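Local atomic coordinates of Tautomerase_3 domain-containing protein (Corynebacterium halotolerans YIM 70093 = DSM 44683, PDB entry 7M58), a protein that probably acts as a hydrolytic dehalogenase or tautomerase, as a member of the cis-3-chloroacrylic acid dehalogenase (cis-CaaD) family of the tautomerase superfamily. Residues Tyr3-Arg8 with Val63-Asp68; Ala18-Leu23 with Asp91-Pro96; Gln84-Val89 with Val100-Asn105. All coordinates share one frame; numbering follows the deposited sequence.

In the fold
Contacts 1 and 2 join the two beta-alpha-beta units of this tautomerase-type subunit, one through the sheet and the other through the helices, while contact 3 packs the second unit internally. Contact 1 pairs strands 2-8 and 63-70 in the middle of the four-stranded sheet, where the units meet antiparallel. Contact 2 joins helices 14-31 and 75-92, and contact 3 sets helix 75-92 on strand 100-107. The centre of contact 1 lies about 12 Å from that of contact 2 and about 9 Å from that of contact 3. Along the chain contact 1 closes before contact 3 opens, whereas contact 2 interleaves with both. Strand 100-107, outermost within the chain, carries contact 3 to a neighbouring subunit of the trimer.

Contact 1: Tyr3-Arg8 with Val63-Asp68; sequences YAVSSR and VWIHAD
The carbonyl oxygen of Trp-64 takes a practically straight hydrogen bond from Ser-6 N (Ser-6 N to Trp-64 O 2.7 Å, 179° at the hydrogen) and also meets the CA-H of Val-5, at a longer 3.5 Å from Val-5 CA. The same double grip recurs at His-66 O, which receives Ala-4 N as hydrogen-bond donor and Tyr-3 CA as a CA-H contact. These are the central antiparallel strands of the tautomerase sheet, where the two beta-alpha-beta units of the chain join. Ala-4 with His-66 and Ser-6 with Trp-64 are hydrogen-bonded pairs; the return bonds run from His-66 N to Ala-4 O (2.7 Å) and from Trp-64 N to Ser-6 O (2.9 Å).

The face that carries Tyr-3, Val-5, Val-63, Ile-65 and Ala-67 is mainly apolar and turned to the helix layer. Ile-65 lies alongside Val-5, pointing the same way; with CD1 turned about CB-CG1 (chi2 -88°), it comes to within 3.4 Å of Val-5 CG2. Val-5 CG1 also reaches Val-63 CG1 (3.7 Å), so both branches of Val-5 are engaged. The Tyr-3 ring takes the CG2 methyl of Ile-65 at its edge and packs on Leu-81 and Ile-85 of helix 75-92, its hydroxyl bonded to His-28 of helix 14-31.

The opposite face carries Ala-4, Ser-6, Trp-64 and His-66; His-66 CB sits over the indole of Trp-64, offset toward its rim. Here Gln-40 of a neighbouring subunit packs on Trp-64. Back beside the Tyr-3 ring, Ala-67 CB approaches obliquely, 3.4 Å from Tyr-3 CE2.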
loop_
_atom_site.group_PDB
_atom_site.type_symbol
_atom_site.label_atom_id
_atom_site.label_comp_id
_atom_site.label_asym_id
_atom_site.label_seq_id
_atom_site.Cartn_x
_atom_site.Cartn_y
_atom_site.Cartn_z
ATOM N N TYR A 3 0.790 2.633 10.080
ATOM C CA TYR A 3 -0.240 1.611 10.046
ATOM C C TYR A 3 -1.437 2.114 9.252
ATOM O O TYR A 3 -2.023 3.147 9.596
ATOM C CB TYR A 3 -0.659 1.233 11.463
ATOM C CG TYR A 3 0.438 0.540 12.220
ATOM C CD1 TYR A 3 1.409 1.266 12.893
ATOM C CD2 TYR A 3 0.513 -0.847 12.246
ATOM C CE1 TYR A 3 2.416 0.640 13.579
ATOM C CE2 TYR A 3 1.521 -1.482 12.936
ATOM C CZ TYR A 3 2.474 -0.732 13.593
ATOM O OH TYR A 3 3.481 -1.357 14.287
ATOM N N ALA A 4 -1.796 1.398 8.190
ATOM C CA ALA A 4 -3.043 1.650 7.487
ATOM C C ALA A 4 -4.035 0.564 7.881
ATOM O O ALA A 4 -3.710 -0.626 7.859
ATOM C CB ALA A 4 -2.826 1.696 5.979
ATOM N N VAL A 5 -5.222 0.980 8.300
ATOM C CA VAL A 5 -6.242 0.085 8.834
ATOM C C VAL A 5 -7.437 0.180 7.912
ATOM O O VAL A 5 -8.029 1.255 7.772
ATOM C CB VAL A 5 -6.645 0.454 10.269
ATOM C CG1 VAL A 5 -7.777 -0.437 10.723
ATOM C CG2 VAL A 5 -5.436 0.404 11.229
ATOM N N SER A 6 -7.788 -0.926 7.275
ATOM C CA SER A 6 -8.896 -0.953 6.335
ATOM C C SER A 6 -10.049 -1.729 6.941
ATOM O O SER A 6 -9.854 -2.855 7.422
ATOM C CB SER A 6 -8.479 -1.598 5.012
ATOM O OG SER A 6 -7.556 -0.773 4.333
ATOM N N SER A 7 -11.237 -1.121 6.918
ATOM C CA SER A 7 -12.461 -1.725 7.427
ATOM C C SER A 7 -13.645 -1.028 6.776
ATOM O O SER A 7 -13.530 0.105 6.299
ATOM C CB SER A 7 -12.570 -1.615 8.947
ATOM O OG SER A 7 -12.573 -0.259 9.362
ATOM N N ARG A 8 -14.782 -1.732 6.755
ATOM C CA ARG A 8 -16.050 -1.137 6.336
ATOM C C ARG A 8 -16.303 0.166 7.076
ATOM O O ARG A 8 -16.241 0.212 8.307
ATOM C CB ARG A 8 -17.191 -2.117 6.604
ATOM C CG ARG A 8 -18.574 -1.520 6.441
ATOM C CD ARG A 8 -19.113 -1.615 5.038
ATOM N NE ARG A 8 -20.576 -1.737 5.045
ATOM C CZ ARG A 8 -21.410 -0.698 5.089
ATOM N NH1 ARG A 8 -20.926 0.545 5.105
ATOM N NH2 ARG A 8 -22.724 -0.901 5.096
ATOM N N VAL A 63 -11.225 -6.648 9.512
ATOM C CA VAL A 63 -10.273 -5.551 9.510
ATOM C C VAL A 63 -8.961 -6.051 8.921
ATOM O O VAL A 63 -8.494 -7.144 9.258
ATOM C CB VAL A 63 -10.051 -5.006 10.937
ATOM C CG1 VAL A 63 -8.910 -3.998 10.946
ATOM C CG2 VAL A 63 -11.311 -4.397 11.478
ATOM N N TRP A 64 -8.363 -5.251 8.047
ATOM C CA TRP A 64 -7.041 -5.539 7.509
ATOM C C TRP A 64 -6.101 -4.423 7.937
ATOM O O TRP A 64 -6.421 -3.244 7.761
ATOM C CB TRP A 64 -7.051 -5.659 5.982
ATOM C CG TRP A 64 -5.684 -5.957 5.371
ATOM C CD1 TRP A 64 -4.841 -6.997 5.693
ATOM C CD2 TRP A 64 -5.028 -5.224 4.333
ATOM N NE1 TRP A 64 -3.705 -6.952 4.911
ATOM C CE2 TRP A 64 -3.790 -5.867 4.077
ATOM C CE3 TRP A 64 -5.356 -4.082 3.602
ATOM C CZ2 TRP A 64 -2.888 -5.401 3.114
ATOM C CZ3 TRP A 64 -4.459 -3.622 2.653
ATOM C CH2 TRP A 64 -3.237 -4.281 2.419
ATOM N N ILE A 65 -4.966 -4.798 8.523
ATOM C CA ILE A 65 -3.966 -3.859 9.015
ATOM C C ILE A 65 -2.733 -4.030 8.136
ATOM O O ILE A 65 -2.151 -5.123 8.099
ATOM C CB ILE A 65 -3.605 -4.142 10.480
ATOM C CG1 ILE A 65 -4.851 -4.243 11.357
ATOM C CG2 ILE A 65 -2.689 -3.056 11.018
ATOM C CD1 ILE A 65 -5.308 -2.962 11.906
ATOM N N HIS A 66 -2.317 -2.962 7.455
ATOM C CA HIS A 66 -1.072 -2.949 6.688
ATOM C C HIS A 66 -0.083 -2.006 7.346
ATOM O O HIS A 66 -0.354 -0.809 7.469
ATOM C CB HIS A 66 -1.263 -2.514 5.240
ATOM C CG HIS A 66 0.018 -2.529 4.459
ATOM N ND1 HIS A 66 0.413 -3.595 3.677
ATOM C CD2 HIS A 66 1.025 -1.626 4.392
ATOM C CE1 HIS A 66 1.590 -3.332 3.137
ATOM N NE2 HIS A 66 1.983 -2.142 3.556
ATOM N N ALA A 67 1.076 -2.526 7.720
ATOM C CA ALA A 67 2.071 -1.752 8.443
ATOM C C ALA A 67 3.336 -1.624 7.610
ATOM O O ALA A 67 3.871 -2.631 7.150
ATOM C CB ALA A 67 2.382 -2.427 9.776
ATOM N N ASP A 68 3.843 -0.407 7.448
ATOM C CA ASP A 68 5.150 -0.203 6.830
ATOM C C ASP A 68 6.137 0.108 7.956
ATOM O O ASP A 68 5.992 1.112 8.658
ATOM C CB ASP A 68 5.134 0.920 5.786
ATOM C CG ASP A 68 4.357 0.562 4.484
ATOM O OD1 ASP A 68 4.844 -0.261 3.673
ATOM O OD2 ASP A 68 3.268 1.144 4.241
#

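Contact 2: Ala18-Leu23 with Asp91-Pro96; sequences AAVADL and DVLELP
Val-20 and Val-92 meet where helix 14-31 passes the C-terminal end of helix 75-92, the two helices that the tautomerase fold lays on one side of its sheet, one from each beta-alpha-beta unit. No hydrogen bond crosses the contact; methyl groups make it. Val-20 CG2 is shared, touching Val-92 CG1 at 3.9 Å and Leu-93 CD2 at 3.7 Å. Leu-93 reaches across with this CD2, at about a right angle to Val-20, while its CD1 packs on Val-63 of strand 63-70. Val-92 uses both branches: CG1 goes to Val-20, and also lightly to Ala-19 CB, while CG2 faces Leu-23, whose side chain runs past it in the opposite direction. Leu-23 CD2 rests 3.8 Å from Val-92 CG2, and the same methyl also lies against the backbone of Lys-88 and Val-89, about one turn earlier.

Polar interactions shape the chain that leaves the helix. The carboxylate of Glu-94 forms a salt bridge with Arg-16 of helix 14-31, a second link between the two helical regions. Glu-94, with a positive phi of 53°, forms a Schellman motif that ends the helix, and Glu-94 N donates to Asp-91 O at 3.0 Å.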
loop_
_atom_site.group_PDB
_atom_site.type_symbol
_atom_site.label_atom_id
_atom_site.label_comp_id
_atom_site.label_asym_id
_atom_site.label_seq_id
_atom_site.Cartn_x
_atom_site.Cartn_y
_atom_site.Cartn_z
ATOM N N ALA A 18 -9.675 6.151 17.998
ATOM C CA ALA A 18 -8.727 6.737 18.935
ATOM C C ALA A 18 -8.062 5.656 19.777
ATOM O O ALA A 18 -6.849 5.702 20.022
ATOM C CB ALA A 18 -9.445 7.741 19.828
ATOM N N ALA A 19 -8.844 4.656 20.204
ATOM C CA ALA A 19 -8.301 3.570 21.014
ATOM C C ALA A 19 -7.374 2.681 20.194
ATOM O O ALA A 19 -6.339 2.231 20.698
ATOM C CB ALA A 19 -9.444 2.747 21.622
ATOM N N VAL A 20 -7.728 2.408 18.934
ATOM C CA VAL A 20 -6.873 1.584 18.085
ATOM C C VAL A 20 -5.549 2.299 17.817
ATOM O O VAL A 20 -4.469 1.700 17.900
ATOM C CB VAL A 20 -7.597 1.223 16.770
ATOM C CG1 VAL A 20 -6.592 0.688 15.760
ATOM C CG2 VAL A 20 -8.719 0.217 17.004
ATOM N N ALA A 21 -5.617 3.587 17.474
ATOM C CA ALA A 21 -4.404 4.365 17.252
ATOM C C ALA A 21 -3.528 4.381 18.501
ATOM O O ALA A 21 -2.304 4.216 18.411
ATOM C CB ALA A 21 -4.768 5.785 16.824
ATOM N N ASP A 22 -4.134 4.569 19.680
ATOM C CA ASP A 22 -3.353 4.554 20.917
ATOM C C ASP A 22 -2.698 3.195 21.153
ATOM O O ASP A 22 -1.544 3.122 21.588
ATOM C CB ASP A 22 -4.238 4.909 22.105
ATOM C CG ASP A 22 -3.462 4.944 23.427
ATOM O OD1 ASP A 22 -2.789 5.962 23.718
ATOM O OD2 ASP A 22 -3.494 3.928 24.159
ATOM N N LEU A 23 -3.422 2.107 20.875
ATOM C CA LEU A 23 -2.865 0.774 21.083
ATOM C C LEU A 23 -1.737 0.468 20.097
ATOM O O LEU A 23 -0.636 0.092 20.507
ATOM C CB LEU A 23 -3.976 -0.266 20.987
ATOM C CG LEU A 23 -3.601 -1.732 20.804
ATOM C CD1 LEU A 23 -2.920 -2.242 22.046
ATOM C CD2 LEU A 23 -4.848 -2.561 20.496
ATOM N N ASP A 91 -9.444 -7.705 20.528
ATOM C CA ASP A 91 -10.115 -7.392 21.792
ATOM C C ASP A 91 -10.632 -5.954 21.823
ATOM O O ASP A 91 -11.779 -5.719 22.223
ATOM C CB ASP A 91 -9.199 -7.690 22.992
ATOM C CG ASP A 91 -9.995 -8.026 24.277
ATOM O OD1 ASP A 91 -11.193 -8.410 24.193
ATOM O OD2 ASP A 91 -9.405 -7.947 25.379
ATOM N N VAL A 92 -9.819 -4.980 21.401
ATOM C CA VAL A 92 -10.250 -3.579 21.462
ATOM C C VAL A 92 -11.506 -3.357 20.622
ATOM O O VAL A 92 -12.406 -2.609 21.019
ATOM C CB VAL A 92 -9.098 -2.651 21.042
ATOM C CG1 VAL A 92 -9.616 -1.360 20.471
ATOM C CG2 VAL A 92 -8.234 -2.356 22.238
ATOM N N LEU A 93 -11.601 -4.012 19.466
ATOM C CA LEU A 93 -12.760 -3.872 18.593
ATOM C C LEU A 93 -13.853 -4.896 18.884
ATOM O O LEU A 93 -14.893 -4.867 18.220
ATOM C CB LEU A 93 -12.339 -3.985 17.124
ATOM C CG LEU A 93 -11.381 -2.927 16.566
ATOM C CD1 LEU A 93 -10.985 -3.262 15.123
ATOM C CD2 LEU A 93 -11.958 -1.524 16.669
ATOM N N GLU A 94 -13.655 -5.781 19.862
ATOM C CA GLU A 94 -14.593 -6.866 20.169
ATOM C C GLU A 94 -14.893 -7.691 18.916
ATOM O O GLU A 94 -16.041 -7.887 18.511
ATOM C CB GLU A 94 -15.865 -6.321 20.818
ATOM C CG GLU A 94 -15.570 -5.425 22.027
ATOM C CD GLU A 94 -16.799 -5.106 22.869
ATOM O OE1 GLU A 94 -16.966 -5.733 23.938
ATOM O OE2 GLU A 94 -17.588 -4.221 22.472
ATOM N N LEU A 95 -13.821 -8.172 18.299
ATOM C CA LEU A 95 -13.797 -9.013 17.118
ATOM C C LEU A 95 -13.069 -10.317 17.443
ATOM O O LEU A 95 -12.264 -10.366 18.374
ATOM C CB LEU A 95 -13.063 -8.296 15.980
ATOM C CG LEU A 95 -13.824 -7.207 15.253
ATOM C CD1 LEU A 95 -12.951 -6.651 14.123
ATOM C CD2 LEU A 95 -15.144 -7.775 14.752
ATOM N N PRO A 96 -13.311 -11.379 16.676
ATOM C CA PRO A 96 -12.473 -12.566 16.809
ATOM C C PRO A 96 -11.137 -12.334 16.146
ATOM O O PRO A 96 -11.065 -11.679 15.092
ATOM C CB PRO A 96 -13.279 -13.651 16.081
ATOM C CG PRO A 96 -14.464 -12.967 15.478
ATOM C CD PRO A 96 -14.244 -11.504 15.551
#

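Contact 3: Gln84-Val89 with Val100-Asn105; sequences QITSKV and VWVYVN
Ile-85 and Val-102 set their side chains at about a right angle, and the CG2 methyl of Ile-85 meets both branches of the valine, Val-102 CG2 at 3.6 Å and Val-102 CG1 at 3.9 Å. Thr-86 comes to the same valine obliquely, with its hydroxyl rather than its methyl: Thr-86 OG1 lies 3.4 Å from Val-102 CG2. That oxygen is not left to the methyl alone, because it is hydrogen-bonded to the carbonyl of Leu-82, one turn back in the helix. The torsion that serves this bond (chi1 -50°, OG1 beside the backbone N) places Thr-86 CG2 anti to the backbone N, 3.4 Å from Val-100 O. Ile-85 CG2 and Thr-86 OG1 approach Val-102 CG2 from directions about a right angle apart.

Helix 75-92 is the connecting helix of a beta-alpha-beta crossover between the parallel strands 63-70 and 100-107, and this contact lays it on the second of them; the 84-89 and 100-105 segments run nearly antiparallel, at 152°. Two residues earlier in the strand than Val-102, Val-100 meets Val-89, one turn on from Ile-85 in the helix, and the two side chains cross obliquely.

Trp-101 points away from the helix. Tyr-103 packs edge-to-face with Trp-64 and bonds through its hydroxyl to Glu-114 of a neighbouring subunit; Val-102 and Val-104 add backbone hydrogen bonds to that subunit. Both valines of the obliquely crossing pair have CG1 anti to the backbone N, and it is these two methyls that touch, Val-89 CG1 to Val-100 CG1 at 3.9 Å.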
loop_
_atom_site.group_PDB
_atom_site.type_symbol
_atom_site.label_atom_id
_atom_site.label_comp_id
_atom_site.label_asym_id
_atom_site.label_seq_id
_atom_site.Cartn_x
_atom_site.Cartn_y
_atom_site.Cartn_z
ATOM N N GLN A 84 0.719 -9.696 18.615
ATOM C CA GLN A 84 0.108 -8.801 19.582
ATOM C C GLN A 84 -0.879 -7.837 18.922
ATOM O O GLN A 84 -1.879 -7.454 19.551
ATOM C CB GLN A 84 1.208 -8.062 20.323
ATOM C CG GLN A 84 1.971 -8.982 21.273
ATOM C CD GLN A 84 2.691 -8.222 22.378
ATOM O OE1 GLN A 84 2.419 -7.040 22.624
ATOM N NE2 GLN A 84 3.673 -8.875 22.998
ATOM N N ILE A 85 -0.625 -7.435 17.670
ATOM C CA ILE A 85 -1.581 -6.593 16.956
ATOM C C ILE A 85 -2.866 -7.359 16.685
ATOM O O ILE A 85 -3.971 -6.866 16.933
ATOM C CB ILE A 85 -0.961 -6.056 15.655
ATOM C CG1 ILE A 85 0.065 -4.977 15.991
ATOM C CG2 ILE A 85 -2.035 -5.509 14.730
ATOM C CD1 ILE A 85 0.976 -4.610 14.832
ATOM N N THR A 86 -2.745 -8.582 16.166
ATOM C CA THR A 86 -3.922 -9.419 15.953
ATOM C C THR A 86 -4.684 -9.598 17.251
ATOM O O THR A 86 -5.913 -9.501 17.272
ATOM C CB THR A 86 -3.530 -10.786 15.364
ATOM O OG1 THR A 86 -2.666 -10.592 14.230
ATOM C CG2 THR A 86 -4.751 -11.602 14.956
ATOM N N SER A 87 -3.959 -9.772 18.358
ATOM C CA SER A 87 -4.615 -10.091 19.622
ATOM C C SER A 87 -5.304 -8.870 20.218
ATOM O O SER A 87 -6.509 -8.894 20.491
ATOM C CB SER A 87 -3.582 -10.632 20.609
ATOM O OG SER A 87 -3.270 -11.978 20.330
ATOM N N LYS A 88 -4.567 -7.780 20.382
ATOM C CA LYS A 88 -5.084 -6.647 21.137
ATOM C C LYS A 88 -6.099 -5.831 20.347
ATOM O O LYS A 88 -7.024 -5.260 20.944
ATOM C CB LYS A 88 -3.911 -5.771 21.594
ATOM C CG LYS A 88 -2.851 -6.528 22.340
ATOM C CD LYS A 88 -3.439 -7.124 23.580
ATOM C CE LYS A 88 -2.361 -7.565 24.565
ATOM N NZ LYS A 88 -1.290 -6.535 24.754
ATOM N N VAL A 89 -5.944 -5.763 19.022
ATOM C CA VAL A 89 -6.921 -5.052 18.205
ATOM C C VAL A 89 -8.230 -5.826 18.138
ATOM O O VAL A 89 -9.319 -5.239 18.150
ATOM C CB VAL A 89 -6.345 -4.797 16.802
ATOM C CG1 VAL A 89 -7.430 -4.320 15.847
ATOM C CG2 VAL A 89 -5.172 -3.836 16.878
ATOM N N VAL A 100 -8.969 -10.091 12.268
ATOM C CA VAL A 100 -8.009 -8.992 12.203
ATOM C C VAL A 100 -6.792 -9.540 11.474
ATOM O O VAL A 100 -6.000 -10.287 12.049
ATOM C CB VAL A 100 -7.630 -8.440 13.583
ATOM C CG1 VAL A 100 -6.640 -7.287 13.430
ATOM C CG2 VAL A 100 -8.865 -7.998 14.376
ATOM N N TRP A 101 -6.648 -9.179 10.205
ATOM C CA TRP A 101 -5.542 -9.626 9.374
ATOM C C TRP A 101 -4.463 -8.552 9.322
ATOM O O TRP A 101 -4.758 -7.393 9.006
ATOM C CB TRP A 101 -6.035 -9.920 7.964
ATOM C CG TRP A 101 -6.892 -11.100 7.885
ATOM C CD1 TRP A 101 -7.538 -11.717 8.912
ATOM C CD2 TRP A 101 -7.203 -11.843 6.704
ATOM N NE1 TRP A 101 -8.238 -12.802 8.442
ATOM C CE2 TRP A 101 -8.052 -12.896 7.088
ATOM C CE3 TRP A 101 -6.855 -11.712 5.357
ATOM C CZ2 TRP A 101 -8.550 -13.808 6.181
ATOM C CZ3 TRP A 101 -7.344 -12.616 4.462
ATOM C CH2 TRP A 101 -8.173 -13.660 4.875
ATOM N N VAL A 102 -3.215 -8.943 9.570
ATOM C CA VAL A 102 -2.105 -7.993 9.673
ATOM C C VAL A 102 -0.991 -8.397 8.705
ATOM O O VAL A 102 -0.568 -9.560 8.684
ATOM C CB VAL A 102 -1.556 -7.915 11.115
ATOM C CG1 VAL A 102 -0.647 -6.709 11.281
ATOM C CG2 VAL A 102 -2.693 -7.880 12.125
ATOM N N TYR A 103 -0.515 -7.432 7.908
ATOM C CA TYR A 103 0.630 -7.597 7.021
ATOM C C TYR A 103 1.719 -6.603 7.401
ATOM O O TYR A 103 1.447 -5.419 7.633
ATOM C CB TYR A 103 0.287 -7.334 5.570
ATOM C CG TYR A 103 -0.540 -8.354 4.861
ATOM C CD1 TYR A 103 -1.216 -9.344 5.544
ATOM C CD2 TYR A 103 -0.686 -8.284 3.490
ATOM C CE1 TYR A 103 -1.990 -10.251 4.876
ATOM C CE2 TYR A 103 -1.447 -9.176 2.814
ATOM C CZ TYR A 103 -2.097 -10.168 3.506
ATOM O OH TYR A 103 -2.862 -11.069 2.796
ATOM N N VAL A 104 2.960 -7.054 7.397
ATOM C CA VAL A 104 4.097 -6.187 7.687
ATOM C C VAL A 104 4.995 -6.117 6.461
ATOM O O VAL A 104 5.580 -7.134 6.050
ATOM C CB VAL A 104 4.864 -6.661 8.928
ATOM C CG1 VAL A 104 6.257 -6.043 8.986
ATOM C CG2 VAL A 104 4.082 -6.287 10.158
ATOM N N ASN A 105 5.113 -4.950 5.844
ATOM C CA ASN A 105 6.064 -4.714 4.772
ATOM C C ASN A 105 7.231 -3.956 5.379
ATOM O O ASN A 105 7.026 -3.022 6.156
ATOM C CB ASN A 105 5.448 -3.920 3.606
ATOM C CG ASN A 105 6.418 -3.722 2.421
ATOM O OD1 ASN A 105 6.996 -4.678 1.912
ATOM N ND2 ASN A 105 6.605 -2.470 1.997
#